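Local structure of mitotic checkpoint control protein kinase BUB1 (Drosophila melanogaster, 6JKK) at residues Leu173-Pro185 / Thr244-Val258. The protein probably acts as an ATP-dependent protein kinase of the mitotic checkpoint at the kinetochore, this chain being its kinase domain. Sequence-based numbering, arbitrary orientation.
Sequences LHAMGIIHADIKP and TYQLDLYGLVSVMHV
Both carboxylate oxygens of D248 are gripped from the 173-185 segment. OD2 takes two N-H groups: H174 NE2 reaches its anti lone pair at 2.8 Å, nearly straight (167°) and in the imidazole plane, while the backbone N of H180 uses its syn lone pair. OD1 receives A181 N, also at 2.8 Å, and a water that donates to it while accepting from I183 N. Imidazole and carboxylate are nearly coplanar, 16° apart, meeting edge-on through NE2. Replacing D248 by an alanine would probably leave the buried amides of H180 and A181 without their acceptor and the H174 imidazole without its partner, freeing it to turn.

H180-P185 belongs to the catalytic loop of the protein kinase fold, H180-A181-D182 standing where most kinases have His-Arg-Asp. D248, near the N-terminal end of the helix that runs to 261, corresponds to the buried aspartate of the αF helix that braces this loop in the family. H180 NE2 bonds to I206 O.

Y245 CD1 lies over one face of the H174 ring, 3.4 Å from CG, the two rings meeting obliquely. I179 lays its CG1 against Y245 CD1 and its own CD1 over one face of the Y245 ring. Further along the loop, I183 has CG1 anti to its carbonyl carbon (chi1 -64°), and the extended chain beyond it brings CD1 against D248 CG at 3.7 Å. G251 lets the I183 carbonyl come close, its O 3.5 Å from G251 CA, and a second water links that O to S254 OG. V255 CG2 packs against P185 N at 3.5 Å, and V258 CG2 meets the proline CG.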
ATOM      1  N   LEU A 173      -4.485  -8.589   4.426  1.00 13.88           N
ATOM      2  CA  LEU A 173      -5.421  -7.462   4.341  1.00 16.56           C
ATOM      3  C   LEU A 173      -6.778  -7.910   3.791  1.00 19.19           C
ATOM      4  O   LEU A 173      -7.829  -7.522   4.303  1.00 15.05           O
ATOM      5  CB  LEU A 173      -4.846  -6.337   3.469  1.00 13.14           C
ATOM      6  CG  LEU A 173      -5.683  -5.055   3.413  1.00 13.77           C
ATOM      7  CD1 LEU A 173      -5.532  -4.257   4.699  1.00 16.42           C
ATOM      8  CD2 LEU A 173      -5.304  -4.197   2.219  1.00 12.74           C
ATOM      9  N   HIS A 174      -6.754  -8.723   2.738  1.00 15.40           N
ATOM     10  CA  HIS A 174      -7.993  -9.197   2.139  1.00 12.98           C
ATOM     11  C   HIS A 174      -8.733 -10.145   3.091  1.00 19.95           C
ATOM     12  O   HIS A 174      -9.959 -10.177   3.119  1.00 18.96           O
ATOM     13  CB  HIS A 174      -7.707  -9.845   0.776  1.00 14.29           C
ATOM     14  CG  HIS A 174      -7.277  -8.860  -0.271  1.00 16.90           C
ATOM     15  ND1 HIS A 174      -6.939  -9.234  -1.555  1.00 14.71           N
ATOM     16  CD2 HIS A 174      -7.134  -7.514  -0.220  1.00 16.80           C
ATOM     17  CE1 HIS A 174      -6.611  -8.158  -2.250  1.00 17.11           C
ATOM     18  NE2 HIS A 174      -6.719  -7.101  -1.463  1.00 16.98           N
ATOM     19  N   ALA A 175      -7.988 -10.887   3.904  1.00 15.51           N
ATOM     20  CA  ALA A 175      -8.602 -11.787   4.881  1.00 21.34           C
ATOM     21  C   ALA A 175      -9.408 -11.021   5.928  1.00 20.06           C
ATOM     22  O   ALA A 175     -10.306 -11.575   6.578  1.00 18.26           O
ATOM     23  CB  ALA A 175      -7.539 -12.636   5.553  1.00 23.77           C
ATOM     24  N   MET A 176      -9.065  -9.748   6.099  1.00 15.16           N
ATOM     25  CA  MET A 176      -9.777  -8.857   7.006  1.00 18.29           C
ATOM     26  C   MET A 176     -10.918  -8.123   6.294  1.00 22.08           C
ATOM     27  O   MET A 176     -11.615  -7.309   6.903  1.00 22.33           O
ATOM     28  CB  MET A 176      -8.805  -7.845   7.629  1.00 20.91           C
ATOM     29  CG  MET A 176      -7.830  -8.456   8.642  1.00 25.74           C
ATOM     30  SD  MET A 176      -6.755  -7.250   9.461  1.00 26.95           S
ATOM     31  CE  MET A 176      -5.488  -6.988   8.210  1.00 27.34           C
ATOM     32  N   GLY A 177     -11.109  -8.406   5.005  1.00 22.14           N
ATOM     33  CA  GLY A 177     -12.212  -7.818   4.254  1.00 20.12           C
ATOM     34  C   GLY A 177     -11.976  -6.379   3.829  1.00 21.08           C
ATOM     35  O   GLY A 177     -12.923  -5.609   3.628  1.00 20.59           O
ATOM     36  N   ILE A 178     -10.707  -6.012   3.677  1.00 14.38           N
ATOM     37  CA  ILE A 178     -10.355  -4.659   3.259  1.00 11.82           C
ATOM     38  C   ILE A 178      -9.649  -4.662   1.900  1.00 15.71           C
ATOM     39  O   ILE A 178      -8.725  -5.450   1.677  1.00 17.04           O
ATOM     40  CB  ILE A 178      -9.454  -3.968   4.313  1.00 17.96           C
ATOM     41  CG1 ILE A 178     -10.148  -3.952   5.682  1.00 17.01           C
ATOM     42  CG2 ILE A 178      -9.072  -2.543   3.865  1.00 13.78           C
ATOM     43  CD1 ILE A 178     -11.136  -2.808   5.848  1.00 20.14           C
ATOM     44  N   ILE A 179     -10.107  -3.798   0.992  1.00 13.36           N
ATOM     45  CA  ILE A 179      -9.423  -3.578  -0.279  1.00 15.11           C
ATOM     46  C   ILE A 179      -8.701  -2.238  -0.175  1.00 13.90           C
ATOM     47  O   ILE A 179      -9.330  -1.220   0.102  1.00 17.73           O
ATOM     48  CB  ILE A 179     -10.416  -3.567  -1.460  1.00 18.27           C
ATOM     49  CG1 ILE A 179     -11.169  -4.900  -1.520  1.00 18.11           C
ATOM     50  CG2 ILE A 179      -9.686  -3.326  -2.783  1.00 17.46           C
ATOM     51  CD1 ILE A 179     -12.425  -4.879  -2.381  1.00 24.82           C
ATOM     52  N   HIS A 180      -7.382  -2.241  -0.358  1.00 16.05           N
ATOM     53  CA  HIS A 180      -6.613  -1.004  -0.235  1.00 18.78           C
ATOM     54  C   HIS A 180      -7.056   0.000  -1.299  1.00 16.56           C
ATOM     55  O   HIS A 180      -7.239   1.190  -1.014  1.00 18.41           O
ATOM     56  CB  HIS A 180      -5.109  -1.280  -0.341  1.00 18.30           C
ATOM     57  CG  HIS A 180      -4.268  -0.046  -0.235  1.00 12.88           C
ATOM     58  ND1 HIS A 180      -4.092   0.825  -1.288  1.00 17.56           N
ATOM     59  CD2 HIS A 180      -3.576   0.474   0.806  1.00 11.57           C
ATOM     60  CE1 HIS A 180      -3.323   1.828  -0.902  1.00 16.74           C
ATOM     61  NE2 HIS A 180      -2.992   1.637   0.363  1.00 13.15           N
ATOM     62  N   ALA A 181      -7.202  -0.503  -2.526  1.00 14.19           N
ATOM     63  CA  ALA A 181      -7.783   0.225  -3.658  1.00 16.75           C
ATOM     64  C   ALA A 181      -6.879   1.272  -4.329  1.00 17.82           C
ATOM     65  O   ALA A 181      -7.278   1.886  -5.315  1.00 19.41           O
ATOM     66  CB  ALA A 181      -9.165   0.818  -3.295  1.00 18.77           C
ATOM     67  N   ASP A 182      -5.667   1.463  -3.818  1.00 18.30           N
ATOM     68  CA  ASP A 182      -4.707   2.346  -4.489  1.00 19.51           C
ATOM     69  C   ASP A 182      -3.296   1.790  -4.327  1.00 15.15           C
ATOM     70  O   ASP A 182      -2.361   2.523  -3.995  1.00 19.26           O
ATOM     71  CB  ASP A 182      -4.802   3.773  -3.927  1.00 21.10           C
ATOM     72  CG  ASP A 182      -4.126   4.814  -4.818  1.00 27.64           C
ATOM     73  OD1 ASP A 182      -3.968   4.573  -6.036  1.00 27.66           O
ATOM     74  OD2 ASP A 182      -3.763   5.884  -4.291  1.00 32.66           O
ATOM     75  N   ILE A 183      -3.137   0.486  -4.551  1.00 13.96           N
ATOM     76  CA  ILE A 183      -1.825  -0.136  -4.405  1.00 15.08           C
ATOM     77  C   ILE A 183      -0.891   0.283  -5.535  1.00 19.73           C
ATOM     78  O   ILE A 183      -1.182   0.071  -6.712  1.00 18.94           O
ATOM     79  CB  ILE A 183      -1.903  -1.669  -4.325  1.00 14.66           C
ATOM     80  CG1 ILE A 183      -2.660  -2.079  -3.054  1.00 14.41           C
ATOM     81  CG2 ILE A 183      -0.500  -2.268  -4.323  1.00 16.89           C
ATOM     82  CD1 ILE A 183      -2.556  -3.554  -2.726  1.00 17.26           C
ATOM     83  N   LYS A 184       0.233   0.883  -5.158  1.00 15.95           N
ATOM     84  CA  LYS A 184       1.245   1.301  -6.127  1.00 19.22           C
ATOM     85  C   LYS A 184       2.583   1.376  -5.392  1.00 17.14           C
ATOM     86  O   LYS A 184       2.598   1.280  -4.164  1.00 15.06           O
ATOM     87  CB  LYS A 184       0.843   2.624  -6.773  1.00 22.28           C
ATOM     88  CG  LYS A 184       0.752   3.780  -5.822  1.00 23.28           C
ATOM     89  CD  LYS A 184      -0.099   4.880  -6.429  1.00 32.43           C
ATOM     90  CE  LYS A 184      -0.235   6.043  -5.473  1.00 35.75           C
ATOM     91  NZ  LYS A 184      -1.348   6.939  -5.888  1.00 50.57           N
ATOM     92  N   PRO A 185       3.711   1.512  -6.126  1.00 18.74           N
ATOM     93  CA  PRO A 185       4.982   1.404  -5.404  1.00 15.76           C
ATOM     94  C   PRO A 185       5.133   2.449  -4.294  1.00 13.56           C
ATOM     95  O   PRO A 185       5.813   2.166  -3.306  1.00 18.45           O
ATOM     96  CB  PRO A 185       6.026   1.629  -6.503  1.00 20.22           C
ATOM     97  CG  PRO A 185       5.341   1.227  -7.768  1.00 23.42           C
ATOM     98  CD  PRO A 185       3.921   1.674  -7.578  1.00 23.37           C
ATOM     99  N   THR A 244     -13.855  -6.816  -7.189  1.00 22.56           N
ATOM    100  CA  THR A 244     -13.651  -6.464  -5.791  1.00 23.66           C
ATOM    101  C   THR A 244     -12.150  -6.488  -5.537  1.00 21.01           C
ATOM    102  O   THR A 244     -11.446  -5.533  -5.858  1.00 21.24           O
ATOM    103  CB  THR A 244     -14.368  -7.436  -4.825  1.00 24.74           C
ATOM    104  OG1 THR A 244     -14.010  -8.789  -5.143  1.00 24.42           O
ATOM    105  CG2 THR A 244     -15.880  -7.273  -4.917  1.00 27.27           C
ATOM    106  N   TYR A 245     -11.659  -7.597  -4.993  1.00 21.70           N
ATOM    107  CA  TYR A 245     -10.245  -7.710  -4.619  1.00 19.62           C
ATOM    108  C   TYR A 245      -9.281  -7.684  -5.813  1.00 15.86           C
ATOM    109  O   TYR A 245      -8.090  -7.410  -5.640  1.00 20.32           O
ATOM    110  CB  TYR A 245     -10.019  -8.967  -3.763  1.00 16.64           C
ATOM    111  CG  TYR A 245     -10.859  -8.987  -2.502  1.00 22.48           C
ATOM    112  CD1 TYR A 245     -10.427  -8.352  -1.342  1.00 20.78           C
ATOM    113  CD2 TYR A 245     -12.086  -9.639  -2.473  1.00 25.91           C
ATOM    114  CE1 TYR A 245     -11.195  -8.366  -0.190  1.00 18.30           C
ATOM    115  CE2 TYR A 245     -12.857  -9.658  -1.331  1.00 29.77           C
ATOM    116  CZ  TYR A 245     -12.408  -9.022  -0.192  1.00 21.95           C
ATOM    117  OH  TYR A 245     -13.183  -9.044   0.948  1.00 25.50           O
ATOM    118  N   GLN A 246      -9.789  -7.952  -7.017  1.00 16.79           N
ATOM    119  CA  GLN A 246      -8.954  -7.930  -8.224  1.00 17.12           C
ATOM    120  C   GLN A 246      -8.221  -6.601  -8.396  1.00 21.36           C
ATOM    121  O   GLN A 246      -7.127  -6.553  -8.978  1.00 22.63           O
ATOM    122  CB  GLN A 246      -9.789  -8.205  -9.482  1.00 18.21           C
ATOM    123  CG  GLN A 246     -10.556  -9.531  -9.486  1.00 25.95           C
ATOM    124  CD  GLN A 246     -11.961  -9.396  -8.925  1.00 25.21           C
ATOM    125  OE1 GLN A 246     -12.170  -8.751  -7.900  1.00 22.31           O
ATOM    126  NE2 GLN A 246     -12.933 -10.000  -9.603  1.00 24.21           N
ATOM    127  N   LEU A 247      -8.827  -5.523  -7.897  1.00 17.34           N
ATOM    128  CA  LEU A 247      -8.247  -4.181  -8.028  1.00 20.94           C
ATOM    129  C   LEU A 247      -6.885  -4.094  -7.340  1.00 22.95           C
ATOM    130  O   LEU A 247      -5.948  -3.483  -7.864  1.00 20.41           O
ATOM    131  CB  LEU A 247      -9.201  -3.118  -7.461  1.00 22.83           C
ATOM    132  CG  LEU A 247      -8.777  -1.656  -7.629  1.00 24.36           C
ATOM    133  CD1 LEU A 247      -8.645  -1.312  -9.111  1.00 27.54           C
ATOM    134  CD2 LEU A 247      -9.742  -0.701  -6.949  1.00 25.42           C
ATOM    135  N   ASP A 248      -6.790  -4.701  -6.160  1.00 18.05           N
ATOM    136  CA  ASP A 248      -5.535  -4.739  -5.418  1.00 13.73           C
ATOM    137  C   ASP A 248      -4.523  -5.659  -6.088  1.00 16.09           C
ATOM    138  O   ASP A 248      -3.332  -5.356  -6.129  1.00 19.43           O
ATOM    139  CB  ASP A 248      -5.787  -5.216  -3.989  1.00 12.80           C
ATOM    140  CG  ASP A 248      -6.186  -4.096  -3.068  1.00 20.69           C
ATOM    141  OD1 ASP A 248      -6.279  -2.943  -3.543  1.00 16.85           O
ATOM    142  OD2 ASP A 248      -6.405  -4.374  -1.870  1.00 20.69           O
ATOM    143  N   LEU A 249      -5.008  -6.782  -6.612  1.00 15.99           N
ATOM    144  CA  LEU A 249      -4.129  -7.781  -7.219  1.00 17.32           C
ATOM    145  C   LEU A 249      -3.535  -7.214  -8.510  1.00 18.77           C
ATOM    146  O   LEU A 249      -2.393  -7.503  -8.868  1.00 16.94           O
ATOM    147  CB  LEU A 249      -4.887  -9.093  -7.457  1.00 15.73           C
ATOM    148  CG  LEU A 249      -5.512  -9.696  -6.192  1.00 17.25           C
ATOM    149  CD1 LEU A 249      -6.122 -11.055  -6.454  1.00 23.66           C
ATOM    150  CD2 LEU A 249      -4.492  -9.791  -5.064  1.00 15.13           C
ATOM    151  N   TYR A 250      -4.308  -6.373  -9.185  1.00 13.33           N
ATOM    152  CA  TYR A 250      -3.801  -5.627 -10.334  1.00 14.69           C
ATOM    153  C   TYR A 250      -2.709  -4.666  -9.874  1.00 15.77           C
ATOM    154  O   TYR A 250      -1.640  -4.596 -10.486  1.00 17.82           O
ATOM    155  CB  TYR A 250      -4.943  -4.864 -11.011  1.00 15.09           C
ATOM    156  CG  TYR A 250      -4.516  -3.985 -12.169  1.00 19.29           C
ATOM    157  CD1 TYR A 250      -4.406  -4.500 -13.452  1.00 21.82           C
ATOM    158  CD2 TYR A 250      -4.235  -2.639 -11.976  1.00 26.14           C
ATOM    159  CE1 TYR A 250      -4.021  -3.700 -14.512  1.00 23.94           C
ATOM    160  CE2 TYR A 250      -3.851  -1.832 -13.019  1.00 24.54           C
ATOM    161  CZ  TYR A 250      -3.744  -2.367 -14.286  1.00 28.55           C
ATOM    162  OH  TYR A 250      -3.361  -1.560 -15.327  1.00 32.33           O
ATOM    163  N   GLY A 251      -2.970  -3.942  -8.786  1.00 14.20           N
ATOM    164  CA  GLY A 251      -1.995  -3.011  -8.235  1.00 15.53           C
ATOM    165  C   GLY A 251      -0.699  -3.691  -7.841  1.00 21.00           C
ATOM    166  O   GLY A 251       0.402  -3.159  -8.073  1.00 14.10           O
ATOM    167  N   LEU A 252      -0.837  -4.880  -7.253  1.00 15.13           N
ATOM    168  CA  LEU A 252       0.300  -5.708  -6.861  1.00 18.72           C
ATOM    169  C   LEU A 252       1.224  -5.995  -8.040  1.00 17.36           C
ATOM    170  O   LEU A 252       2.442  -5.833  -7.939  1.00 18.72           O
ATOM    171  CB  LEU A 252      -0.190  -7.037  -6.282  1.00 23.40           C
ATOM    172  CG  LEU A 252       0.108  -7.363  -4.821  1.00 28.89           C
ATOM    173  CD1 LEU A 252      -0.260  -8.810  -4.519  1.00 22.48           C
ATOM    174  CD2 LEU A 252       1.567  -7.100  -4.482  1.00 21.93           C
ATOM    175  N   VAL A 253       0.645  -6.441  -9.152  1.00 18.58           N
ATOM    176  CA  VAL A 253       1.428  -6.708 -10.358  1.00 16.44           C
ATOM    177  C   VAL A 253       2.137  -5.449 -10.833  1.00 21.31           C
ATOM    178  O   VAL A 253       3.313  -5.493 -11.208  1.00 18.32           O
ATOM    179  CB  VAL A 253       0.559  -7.276 -11.497  1.00 21.43           C
ATOM    180  CG1 VAL A 253       1.375  -7.440 -12.768  1.00 24.27           C
ATOM    181  CG2 VAL A 253      -0.015  -8.609 -11.095  1.00 24.09           C
ATOM    182  N   SER A 254       1.423  -4.326 -10.809  1.00 19.16           N
ATOM    183  CA  SER A 254       1.994  -3.070 -11.274  1.00 15.62           C
ATOM    184  C   SER A 254       3.248  -2.737 -10.463  1.00 16.36           C
ATOM    185  O   SER A 254       4.232  -2.242 -11.012  1.00 15.82           O
ATOM    186  CB  SER A 254       0.968  -1.935 -11.190  1.00 20.36           C
ATOM    187  OG  SER A 254       1.005  -1.309  -9.918  1.00 34.02           O
ATOM    188  N   VAL A 255       3.224  -3.036  -9.163  1.00 15.03           N
ATOM    189  CA  VAL A 255       4.388  -2.783  -8.311  1.00 17.79           C
ATOM    190  C   VAL A 255       5.536  -3.745  -8.639  1.00 16.57           C
ATOM    191  O   VAL A 255       6.696  -3.334  -8.731  1.00 17.02           O
ATOM    192  CB  VAL A 255       4.046  -2.893  -6.813  1.00 17.18           C
ATOM    193  CG1 VAL A 255       5.291  -2.639  -5.974  1.00 16.04           C
ATOM    194  CG2 VAL A 255       2.969  -1.892  -6.440  1.00 12.78           C
ATOM    195  N   MET A 256       5.214  -5.024  -8.803  1.00 16.21           N
ATOM    196  CA  MET A 256       6.225  -6.010  -9.179  1.00 13.28           C
ATOM    197  C   MET A 256       6.870  -5.606 -10.500  1.00 16.34           C
ATOM    198  O   MET A 256       8.078  -5.751 -10.676  1.00 15.97           O
ATOM    199  CB  MET A 256       5.614  -7.408  -9.310  1.00 13.88           C
ATOM    200  CG  MET A 256       4.980  -7.957  -8.041  1.00 19.56           C
ATOM    201  SD  MET A 256       4.311  -9.593  -8.399  1.00 19.55           S
ATOM    202  CE  MET A 256       3.557  -9.986  -6.811  1.00 19.26           C
ATOM    203  N   HIS A 257       6.061  -5.083 -11.418  1.00 15.34           N
ATOM    204  CA  HIS A 257       6.542  -4.661 -12.735  1.00 17.39           C
ATOM    205  C   HIS A 257       7.543  -3.506 -12.650  1.00 18.71           C
ATOM    206  O   HIS A 257       8.554  -3.495 -13.363  1.00 19.88           O
ATOM    207  CB  HIS A 257       5.351  -4.268 -13.622  1.00 19.07           C
ATOM    208  CG  HIS A 257       5.707  -4.034 -15.056  1.00 19.20           C
ATOM    209  ND1 HIS A 257       6.296  -2.869 -15.498  1.00 19.14           N
ATOM    210  CD2 HIS A 257       5.538  -4.809 -16.155  1.00 22.18           C
ATOM    211  CE1 HIS A 257       6.488  -2.940 -16.804  1.00 24.18           C
ATOM    212  NE2 HIS A 257       6.037  -4.108 -17.228  1.00 25.47           N
ATOM    213  N   VAL A 258       7.255  -2.529 -11.794  1.00 15.98           N
ATOM    214  CA  VAL A 258       8.154  -1.382 -11.626  1.00 20.63           C
ATOM    215  C   VAL A 258       9.488  -1.827 -11.030  1.00 17.12           C
ATOM    216  O   VAL A 258      10.552  -1.349 -11.437  1.00 17.89           O
ATOM    217  CB  VAL A 258       7.513  -0.281 -10.746  1.00 27.49           C
ATOM    218  CG1 VAL A 258       8.484   0.864 -10.525  1.00 32.88           C
ATOM    219  CG2 VAL A 258       6.262   0.245 -11.403  1.00 29.67           C
TER
HETATM  220  O   HOH W   1      -5.211  -1.125  -5.423  1.00 19.73           O
HETATM  221  O   HOH W   2      -0.709   0.643  -9.792  1.00 48.77           O